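PDB 4OQZ: putative oxidoreductase YfjR, which reduces imines to amines as an S-selective imine reductase, probably with NADPH as the hydride donor. Local coordinates for residues D230-S235 / D276-V281; V187-A192 / S251-A256. One frame throughout, in Å; residues are numbered along the deposited sequence.

In the fold
Both contacts lie in the all-helical C-terminal domain, apart from the Rossmann sheet of the N-terminal half. Along the chain the segments alternate: 187-192, 230-235, 251-256, 276-281. Helix 234-250 joins them, since contact 1 holds the start of this helix and contact 2 the loop that follows its last turn; helix 256-269 then leads from contact 2 back toward contact 1. The centres are 27 Å apart and the nearest atoms about 15 Å, so the contacts do not touch and fix helix 234-250 at its two ends, contact 1 to loop 276-281 and contact 2 to helix 163-191. Each also meets the second subunit, which places both at the dimer interface.

Contact 1 (D230-S235 / D276-V281); sequences DVDRLS and DSFSSV
Two hydroxyls grip the carboxylate oxygen OD1 of Asp232: Ser277 OG donates to Asp232 OD1 over 2.8 Å, and the OH of Tyr218, on helix 211-224, makes a second hydrogen bond to the same atom. The other oxygen takes a backbone donor, Phe278 N to Asp232 OD2 at 2.9 Å, nearly straight at 177°. Both oxygens use their syn lone pairs for these bonds across the contact, so one carboxylate bridges the donors of two consecutive residues. With chi1 at 85°, CG of Asp232 sits between its own backbone N and carbonyl carbon, which swings the group across to loop 276-281. There OD2 also comes to the edge of the Phe278 ring, near its plane, 3.2 Å from Phe278 CD2, while the carboxylate plane stands 84° from that of the ring. Ser277 OG is tied on its acceptor side as well, by a weak bond from Ser279 N to Ser277 OG (3.3 Å), an ST turn.

The backbones meet where helix 234-250 starts. Arg233 is the N-cap residue, and Leu234 N donates to Asp276 O over 2.8 Å, so the loop satisfies an N-H of the first turn. The same oxygen receives a CA-H...O contact, Arg233 CA to Asp276 O, at 3.2 Å. Beyond this polar strip Leu234 crosses the Phe278 side chain at about a right angle, its CD1 lying 3.9 Å from Phe278 CB and 4.3 Å from Val281 CG2.

The Phe278 ring packs edge-to-face with Tyr218 and meets Trp177 and Trp184 of the second subunit. Two hydroxyls and a backbone N-H around this carboxylate would probably favour its ionised form and hold its plane fixed, whereas the buried Asp232 O finds no hydrogen-bond partner.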
ATOM      1  N   ASP A 230      -6.813  20.369  -9.224  1.00 79.33           N
ATOM      2  CA  ASP A 230      -7.098  19.993 -10.597  1.00 79.21           C
ATOM      3  C   ASP A 230      -7.853  18.664 -10.679  1.00 79.63           C
ATOM      4  O   ASP A 230      -8.964  18.630 -11.215  1.00 78.60           O
ATOM      5  CB  ASP A 230      -5.767  19.926 -11.378  1.00 81.46           C
ATOM      6  CG  ASP A 230      -5.878  19.923 -12.889  1.00 92.82           C
ATOM      7  OD1 ASP A 230      -6.891  20.455 -13.418  1.00 96.01           O
ATOM      8  OD2 ASP A 230      -4.912  19.478 -13.552  1.00 95.39           O
ATOM      9  N   VAL A 231      -7.268  17.581 -10.121  1.00 73.24           N
ATOM     10  CA  VAL A 231      -7.889  16.254 -10.123  1.00 69.78           C
ATOM     11  C   VAL A 231      -8.406  15.865  -8.728  1.00 69.43           C
ATOM     12  O   VAL A 231      -9.375  15.112  -8.635  1.00 67.58           O
ATOM     13  CB  VAL A 231      -7.037  15.133 -10.793  1.00 72.11           C
ATOM     14  CG1 VAL A 231      -7.907  13.925 -11.156  1.00 69.90           C
ATOM     15  CG2 VAL A 231      -6.296  15.639 -12.035  1.00 74.87           C
ATOM     16  N   ASP A 232      -7.819  16.417  -7.651  1.00 63.95           N
ATOM     17  CA  ASP A 232      -8.269  16.060  -6.304  1.00 59.87           C
ATOM     18  C   ASP A 232      -8.179  17.196  -5.281  1.00 64.45           C
ATOM     19  O   ASP A 232      -7.316  18.068  -5.393  1.00 64.35           O
ATOM     20  CB  ASP A 232      -7.524  14.800  -5.791  1.00 56.79           C
ATOM     21  CG  ASP A 232      -6.182  15.083  -5.138  1.00 57.18           C
ATOM     22  OD1 ASP A 232      -5.165  15.175  -5.876  1.00 53.62           O
ATOM     23  OD2 ASP A 232      -6.159  15.318  -3.908  1.00 61.65           O
ATOM     24  N   ARG A 233      -9.005  17.101  -4.218  1.00 61.34           N
ATOM     25  CA  ARG A 233      -9.024  18.034  -3.101  1.00 64.72           C
ATOM     26  C   ARG A 233      -8.831  17.282  -1.769  1.00 67.30           C
ATOM     27  O   ARG A 233      -9.480  16.251  -1.553  1.00 61.93           O
ATOM     28  CB  ARG A 233     -10.314  18.890  -3.117  1.00 71.61           C
ATOM     29  CG  ARG A 233     -10.449  19.775  -4.367  1.00 84.67           C
ATOM     30  CD  ARG A 233     -11.767  19.593  -5.126  1.00 96.20           C
ATOM     31  NE  ARG A 233     -11.891  18.299  -5.821  1.00 96.03           N
ATOM     32  CZ  ARG A 233     -11.859  18.131  -7.144  1.00101.71           C
ATOM     33  NH1 ARG A 233     -11.670  19.169  -7.949  1.00 98.29           N
ATOM     34  NH2 ARG A 233     -12.015  16.924  -7.669  1.00 79.06           N
ATOM     35  N   LEU A 234      -7.933  17.800  -0.881  1.00 66.09           N
ATOM     36  CA  LEU A 234      -7.603  17.207   0.430  1.00 64.14           C
ATOM     37  C   LEU A 234      -8.832  16.995   1.333  1.00 68.24           C
ATOM     38  O   LEU A 234      -8.922  15.974   2.022  1.00 64.79           O
ATOM     39  CB  LEU A 234      -6.501  18.025   1.149  1.00 66.32           C
ATOM     40  CG  LEU A 234      -6.089  17.582   2.571  1.00 70.22           C
ATOM     41  CD1 LEU A 234      -5.462  16.199   2.589  1.00 65.46           C
ATOM     42  CD2 LEU A 234      -5.166  18.575   3.207  1.00 75.57           C
ATOM     43  N   SER A 235      -9.770  17.954   1.301  1.00 69.13           N
ATOM     44  CA  SER A 235     -11.034  17.968   2.051  1.00 70.59           C
ATOM     45  C   SER A 235     -11.900  16.748   1.731  1.00 73.51           C
ATOM     46  O   SER A 235     -12.556  16.220   2.631  1.00 74.41           O
ATOM     47  CB  SER A 235     -11.805  19.249   1.747  1.00 76.83           C
ATOM     48  OG  SER A 235     -12.049  19.378   0.354  1.00 81.92           O
ATOM     49  N   ASP A 276      -5.941  21.882  -0.909  1.00 78.62           N
ATOM     50  CA  ASP A 276      -5.372  21.848  -2.236  1.00 75.44           C
ATOM     51  C   ASP A 276      -5.373  20.320  -2.515  1.00 69.30           C
ATOM     52  O   ASP A 276      -6.393  19.690  -2.252  1.00 64.91           O
ATOM     53  CB  ASP A 276      -3.960  22.442  -2.220  1.00 78.40           C
ATOM     54  CG  ASP A 276      -3.975  23.943  -2.292  1.00 84.00           C
ATOM     55  OD1 ASP A 276      -3.958  24.576  -1.225  1.00 84.75           O
ATOM     56  OD2 ASP A 276      -4.042  24.487  -3.430  1.00 87.07           O
ATOM     57  N   SER A 277      -4.274  19.727  -3.007  1.00 61.65           N
ATOM     58  CA  SER A 277      -4.233  18.287  -3.260  1.00 54.84           C
ATOM     59  C   SER A 277      -3.892  17.548  -1.986  1.00 58.35           C
ATOM     60  O   SER A 277      -3.156  18.073  -1.149  1.00 59.55           O
ATOM     61  CB  SER A 277      -3.204  17.933  -4.331  1.00 52.89           C
ATOM     62  OG  SER A 277      -3.126  16.517  -4.516  1.00 53.78           O
ATOM     63  N   PHE A 278      -4.362  16.295  -1.872  1.00 51.03           N
ATOM     64  CA  PHE A 278      -4.026  15.449  -0.726  1.00 50.29           C
ATOM     65  C   PHE A 278      -2.498  15.189  -0.614  1.00 56.54           C
ATOM     66  O   PHE A 278      -2.007  14.793   0.435  1.00 57.74           O
ATOM     67  CB  PHE A 278      -4.910  14.189  -0.688  1.00 48.15           C
ATOM     68  CG  PHE A 278      -4.400  12.976  -1.423  1.00 46.44           C
ATOM     69  CD1 PHE A 278      -4.146  11.788  -0.743  1.00 46.46           C
ATOM     70  CD2 PHE A 278      -4.258  12.989  -2.806  1.00 48.36           C
ATOM     71  CE1 PHE A 278      -3.718  10.656  -1.427  1.00 45.21           C
ATOM     72  CE2 PHE A 278      -3.794  11.870  -3.488  1.00 48.82           C
ATOM     73  CZ  PHE A 278      -3.551  10.695  -2.802  1.00 45.03           C
ATOM     74  N   SER A 279      -1.757  15.501  -1.676  1.00 54.63           N
ATOM     75  CA  SER A 279      -0.298  15.452  -1.732  1.00 55.07           C
ATOM     76  C   SER A 279       0.308  16.572  -0.855  1.00 58.43           C
ATOM     77  O   SER A 279       1.445  16.455  -0.391  1.00 54.94           O
ATOM     78  CB  SER A 279       0.162  15.638  -3.173  1.00 61.96           C
ATOM     79  OG  SER A 279       1.566  15.482  -3.289  1.00 73.98           O
ATOM     80  N   SER A 280      -0.459  17.665  -0.624  1.00 59.13           N
ATOM     81  CA  SER A 280       0.018  18.800   0.166  1.00 62.87           C
ATOM     82  C   SER A 280       0.545  18.426   1.553  1.00 65.92           C
ATOM     83  O   SER A 280       1.397  19.131   2.064  1.00 67.50           O
ATOM     84  CB  SER A 280      -1.032  19.904   0.248  1.00 68.05           C
ATOM     85  OG  SER A 280      -0.587  20.949   1.094  1.00 89.40           O
ATOM     86  N   VAL A 281       0.117  17.295   2.130  1.00 60.69           N
ATOM     87  CA  VAL A 281       0.632  16.904   3.439  0.50 60.33           C
ATOM     88  C   VAL A 281       2.151  16.653   3.477  1.00 61.54           C
ATOM     89  O   VAL A 281       2.751  16.805   4.535  1.00 62.33           O
ATOM     90  CB  VAL A 281      -0.211  15.871   4.223  1.00 63.21           C
ATOM     91  CG1 VAL A 281      -0.809  16.497   5.470  1.00 66.41           C
ATOM     92  CG2 VAL A 281      -1.293  15.238   3.358  1.00 60.67           C
TER

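Contact 2 (V187-A192 / S251-A256)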
ATOM      1  N   VAL A 187      -9.098  -7.134   5.902  1.00 37.26           N
ATOM      2  CA  VAL A 187      -9.500  -8.494   6.370  1.00 38.44           C
ATOM      3  C   VAL A 187     -10.414  -8.399   7.562  1.00 48.57           C
ATOM      4  O   VAL A 187     -11.501  -8.990   7.531  1.00 51.11           O
ATOM      5  CB  VAL A 187      -8.307  -9.481   6.532  1.00 41.16           C
ATOM      6  CG1 VAL A 187      -8.737 -10.824   7.133  1.00 41.84           C
ATOM      7  CG2 VAL A 187      -7.647  -9.735   5.178  1.00 38.51           C
ATOM      8  N   ALA A 188     -10.033  -7.579   8.571  1.00 47.67           N
ATOM      9  CA  ALA A 188     -10.824  -7.387   9.789  1.00 49.45           C
ATOM     10  C   ALA A 188     -12.197  -6.781   9.511  1.00 52.27           C
ATOM     11  O   ALA A 188     -13.178  -7.270  10.068  1.00 51.67           O
ATOM     12  CB  ALA A 188     -10.061  -6.566  10.825  1.00 51.19           C
ATOM     13  N   LEU A 189     -12.295  -5.775   8.611  1.00 47.92           N
ATOM     14  CA  LEU A 189     -13.592  -5.164   8.300  1.00 48.96           C
ATOM     15  C   LEU A 189     -14.524  -6.095   7.516  1.00 52.82           C
ATOM     16  O   LEU A 189     -15.704  -6.200   7.843  1.00 53.43           O
ATOM     17  CB  LEU A 189     -13.431  -3.800   7.584  1.00 47.67           C
ATOM     18  CG  LEU A 189     -14.718  -3.053   7.201  1.00 52.38           C
ATOM     19  CD1 LEU A 189     -15.445  -2.495   8.429  1.00 54.51           C
ATOM     20  CD2 LEU A 189     -14.420  -1.942   6.236  1.00 53.99           C
ATOM     21  N   ALA A 190     -13.992  -6.729   6.466  1.00 50.32           N
ATOM     22  CA  ALA A 190     -14.694  -7.668   5.601  1.00 50.78           C
ATOM     23  C   ALA A 190     -15.187  -8.887   6.399  1.00 57.81           C
ATOM     24  O   ALA A 190     -16.188  -9.498   6.015  1.00 60.10           O
ATOM     25  CB  ALA A 190     -13.778  -8.110   4.479  1.00 49.45           C
ATOM     26  N   ASP A 191     -14.501  -9.221   7.514  1.00 54.01           N
ATOM     27  CA  ASP A 191     -14.888 -10.334   8.394  1.00 55.92           C
ATOM     28  C   ASP A 191     -16.234 -10.047   9.051  1.00 64.10           C
ATOM     29  O   ASP A 191     -17.131 -10.881   8.959  1.00 66.86           O
ATOM     30  CB  ASP A 191     -13.820 -10.601   9.461  1.00 57.55           C
ATOM     31  CG  ASP A 191     -14.164 -11.773  10.352  1.00 64.17           C
ATOM     32  OD1 ASP A 191     -14.732 -11.539  11.455  1.00 62.90           O
ATOM     33  OD2 ASP A 191     -13.894 -12.921   9.945  1.00 68.62           O
ATOM     34  N   ALA A 192     -16.394  -8.856   9.670  1.00 61.58           N
ATOM     35  CA  ALA A 192     -17.632  -8.418  10.317  1.00 63.95           C
ATOM     36  C   ALA A 192     -18.813  -8.338   9.330  1.00 70.18           C
ATOM     37  O   ALA A 192     -19.940  -8.015   9.739  1.00 72.24           O
ATOM     38  CB  ALA A 192     -17.419  -7.081  11.009  1.00 64.88           C
ATOM     39  N   SER A 251     -19.033  -1.469  12.544  1.00 67.57           N
ATOM     40  CA  SER A 251     -18.873  -2.915  12.529  1.00 66.95           C
ATOM     41  C   SER A 251     -18.208  -3.467  13.798  1.00 73.80           C
ATOM     42  O   SER A 251     -18.064  -4.680  13.930  1.00 74.56           O
ATOM     43  CB  SER A 251     -18.059  -3.324  11.308  1.00 67.97           C
ATOM     44  OG  SER A 251     -18.552  -2.710  10.132  1.00 77.81           O
ATOM     45  N   GLY A 252     -17.809  -2.582  14.711  1.00 71.47           N
ATOM     46  CA  GLY A 252     -17.126  -2.950  15.946  1.00 73.37           C
ATOM     47  C   GLY A 252     -15.640  -3.192  15.750  1.00 74.84           C
ATOM     48  O   GLY A 252     -14.933  -3.512  16.709  1.00 76.12           O
ATOM     49  N   VAL A 253     -15.156  -3.040  14.498  1.00 68.03           N
ATOM     50  CA  VAL A 253     -13.756  -3.226  14.097  1.00 65.45           C
ATOM     51  C   VAL A 253     -12.916  -2.053  14.644  1.00 70.30           C
ATOM     52  O   VAL A 253     -13.413  -0.933  14.735  1.00 71.44           O
ATOM     53  CB  VAL A 253     -13.636  -3.369  12.538  1.00 65.11           C
ATOM     54  CG1 VAL A 253     -12.193  -3.560  12.090  1.00 62.44           C
ATOM     55  CG2 VAL A 253     -14.501  -4.514  12.017  1.00 64.51           C
ATOM     56  N   ASP A 254     -11.652  -2.325  14.999  1.00 66.62           N
ATOM     57  CA  ASP A 254     -10.671  -1.353  15.493  1.00 67.11           C
ATOM     58  C   ASP A 254     -10.386  -0.243  14.453  1.00 65.33           C
ATOM     59  O   ASP A 254     -10.110  -0.538  13.289  1.00 62.72           O
ATOM     60  CB  ASP A 254      -9.381  -2.102  15.887  1.00 69.18           C
ATOM     61  CG  ASP A 254      -8.344  -1.283  16.624  1.00 78.54           C
ATOM     62  OD1 ASP A 254      -8.579  -0.961  17.821  1.00 82.72           O
ATOM     63  OD2 ASP A 254      -7.260  -1.033  16.038  1.00 72.56           O
ATOM     64  N   THR A 255     -10.481   1.032  14.877  1.00 61.78           N
ATOM     65  CA  THR A 255     -10.254   2.215  14.036  1.00 59.80           C
ATOM     66  C   THR A 255      -8.880   2.879  14.224  1.00 62.41           C
ATOM     67  O   THR A 255      -8.684   3.962  13.675  1.00 60.98           O
ATOM     68  CB  THR A 255     -11.385   3.259  14.202  1.00 72.39           C
ATOM     69  OG1 THR A 255     -11.468   3.700  15.566  1.00 77.39           O
ATOM     70  CG2 THR A 255     -12.723   2.767  13.712  1.00 71.15           C
ATOM     71  N   ALA A 256      -7.924   2.238  14.944  1.00 59.81           N
ATOM     72  CA  ALA A 256      -6.584   2.803  15.194  1.00 60.81           C
ATOM     73  C   ALA A 256      -5.770   3.137  13.932  1.00 61.78           C
ATOM     74  O   ALA A 256      -5.312   4.272  13.801  1.00 62.98           O
ATOM     75  CB  ALA A 256      -5.783   1.930  16.161  1.00 63.02           C
TER
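The Schellman motif that ends helix 234-250, with Gly252 at a phi of 81°, turns the chain so that Ser251 and Val253, which flank it, both point toward the last turn of helix 163-191. The meeting is mainly apolar. Val253 supplies both methyls: CG1, anti to the backbone N (chi1 180°), lies 3.9 Å from Ala188 CB, and CG2 rests 3.6 Å from Ala188 O. That second methyl also touches Ala192 CB at 4.0 Å and faces Leu189 CA, so it rests against the last turn of the helix and the residue after it. With an alanine in place of Val253 both methyls go, which is likely to cost Ala188 CB and Ala192 CB the packing they have here and open a gap beside the loop.

Ser251 closes the other end, its CB 3.8 Å from Ala192 CB. Leu189 CD1 comes 3.5 Å from Ser251 OG, a van der Waals approach to a hydroxyl whose hydrogen bond goes to Thr247 O. Leu189 also leans on Thr247 and Asn248 of helix 234-250. The loop thus links that helix to helix 256-269 and lies against the C-terminal end of helix 163-191, with Met285 of the second subunit packing on Ala188 and Val253.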